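Mll8374 protein (Mesorhizobium loti, PDB 3B5E) is probably a carboxylesterase of the alpha/beta-hydrolase fold that hydrolyses carboxylic esters, apparently with a serine nucleophile. Local coordinates at residues 177-180 with 181-184. Sequence-based numbering, arbitrary orientation.
Sequences PALV and TLLS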
ATOM      1  N   PRO A 177       2.380  11.150  13.379  1.00 20.02           N
ATOM      2  CA  PRO A 177       1.543  11.044  14.570  1.00 18.74           C
ATOM      3  C   PRO A 177       0.038  11.163  14.287  1.00 20.00           C
ATOM      4  O   PRO A 177      -0.741  10.357  14.818  1.00 17.08           O
ATOM      5  CB  PRO A 177       2.084  12.167  15.467  1.00 19.79           C
ATOM      6  CG  PRO A 177       3.536  12.193  15.122  1.00 18.99           C
ATOM      7  CD  PRO A 177       3.550  12.023  13.630  1.00 19.85           C
ATOM      8  N   ALA A 178      -0.357  12.097  13.409  1.00 18.24           N
ATOM      9  CA  ALA A 178      -1.781  12.282  13.090  1.00 18.33           C
ATOM     10  C   ALA A 178      -2.388  11.002  12.477  1.00 18.87           C
ATOM     11  O   ALA A 178      -3.518  10.625  12.800  1.00 20.43           O
ATOM     12  CB  ALA A 178      -1.971  13.502  12.164  1.00 19.24           C
ATOM     13  N   LEU A 179      -1.618  10.321  11.622  1.00 16.48           N
ATOM     14  CA  LEU A 179      -2.088   9.085  10.993  1.00 18.39           C
ATOM     15  C   LEU A 179      -2.239   7.979  12.021  1.00 17.95           C
ATOM     16  O   LEU A 179      -3.197   7.213  11.966  1.00 18.15           O
ATOM     17  CB  LEU A 179      -1.131   8.639   9.885  1.00 19.03           C
ATOM     18  CG  LEU A 179      -1.661   7.537   8.976  1.00 18.92           C
ATOM     19  CD1 LEU A 179      -3.020   7.905   8.270  1.00 18.97           C
ATOM     20  CD2 LEU A 179      -0.533   7.135   8.005  1.00 20.17           C
ATOM     21  N   VAL A 180      -1.269   7.868  12.930  1.00 20.34           N
ATOM     22  CA  VAL A 180      -1.340   6.879  14.031  1.00 18.57           C
ATOM     23  C   VAL A 180      -2.595   7.074  14.892  1.00 17.67           C
ATOM     24  O   VAL A 180      -3.286   6.115  15.204  1.00 20.22           O
ATOM     25  CB  VAL A 180      -0.078   6.904  14.944  1.00 20.34           C
ATOM     26  CG1 VAL A 180      -0.306   6.038  16.208  1.00 18.73           C
ATOM     27  CG2 VAL A 180       1.147   6.448  14.119  1.00 13.90           C
ATOM     28  N   THR A 181      -2.849   8.322  15.248  1.00 17.17           N
ATOM     29  CA  THR A 181      -4.018   8.697  16.023  1.00 16.58           C
ATOM     30  C   THR A 181      -5.297   8.323  15.259  1.00 17.36           C
ATOM     31  O   THR A 181      -6.226   7.684  15.811  1.00 18.78           O
ATOM     32  CB  THR A 181      -3.969  10.216  16.374  1.00 14.85           C
ATOM     33  OG1 THR A 181      -2.918  10.425  17.320  1.00 23.09           O
ATOM     34  CG2 THR A 181      -5.324  10.702  16.993  1.00 19.02           C
ATOM     35  N   LEU A 182      -5.344   8.705  13.996  1.00 19.93           N
ATOM     36  CA  LEU A 182      -6.525   8.449  13.164  1.00 21.61           C
ATOM     37  C   LEU A 182      -6.852   6.957  13.064  1.00 20.10           C
ATOM     38  O   LEU A 182      -7.985   6.547  13.293  1.00 19.99           O
ATOM     39  CB  LEU A 182      -6.292   9.026  11.767  1.00 23.20           C
ATOM     40  CG  LEU A 182      -7.415   8.876  10.745  1.00 25.10           C
ATOM     41  CD1 LEU A 182      -8.573   9.748  11.132  1.00 24.66           C
ATOM     42  CD2 LEU A 182      -6.878   9.212   9.341  1.00 25.77           C
ATOM     43  N   LEU A 183      -5.868   6.142  12.688  1.00 20.27           N
ATOM     44  CA  LEU A 183      -6.112   4.722  12.453  1.00 20.17           C
ATOM     45  C   LEU A 183      -6.438   4.014  13.774  1.00 21.14           C
ATOM     46  O   LEU A 183      -7.334   3.183  13.815  1.00 19.62           O
ATOM     47  CB  LEU A 183      -4.935   4.081  11.726  1.00 20.07           C
ATOM     48  CG  LEU A 183      -4.635   4.630  10.308  1.00 20.92           C
ATOM     49  CD1 LEU A 183      -3.368   3.985   9.694  1.00 20.07           C
ATOM     50  CD2 LEU A 183      -5.822   4.446   9.358  1.00 19.43           C
ATOM     51  N   SER A 184      -5.714   4.381  14.834  0.50 20.94           N
ATOM     52  CA  SER A 184      -5.978   3.899  16.191  0.50 20.18           C
ATOM     53  C   SER A 184      -7.409   4.202  16.615  0.50 19.96           C
ATOM     54  O   SER A 184      -8.134   3.307  17.041  0.50 20.09           O
ATOM     55  CB  SER A 184      -4.999   4.521  17.205  0.50 19.89           C
ATOM     56  OG  SER A 184      -5.128   3.880  18.466  0.50 18.97           O
TER
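Different first torsions bring Leu179 and Leu183 together on one flank of an amphipathic alpha-helix: Leu179 sets CG anti to its own nitrogen (chi1 -168°), whereas Leu183 keeps CG beside the nitrogen (chi1 -63°). Helix 176-185 is the connecting helix of a beta-alpha-beta crossover in what is probably an alpha/beta-hydrolase fold, and it illustrates how residues three and four apart gather on one side of a helix. The two side chains meet at a slant, CG of Leu179 lying 4.0 Å from CD1 of Leu183, and both rest on Ile163 of strand 160-166, with Leu183 reaching Val190 of strand 189-195. Were Leu183 shortened to an alanine, the contact with Leu179 CG would be lost and a gap would probably open over Ile163 and Val190. Leu182, which is partly exposed, brings CD2 to 4.2 Å from CD1 of Leu179; its side chain also lies beside a bound 1,2-ethanediol, probably from the crystallisation liquor. Regular i to i+4 bonds hold this spacing, among them Leu183 N to Leu179 O at 3.0 Å. On the outer face, with OG1 beside its own backbone N (chi1 -70°), the hydroxyl of Thr181 reaches back toward the preceding turn: the carbonyl oxygen of Pro177 accepts Thr181 N at 3.0 Å and, weakly, Thr181 OG1 at 3.3 Å.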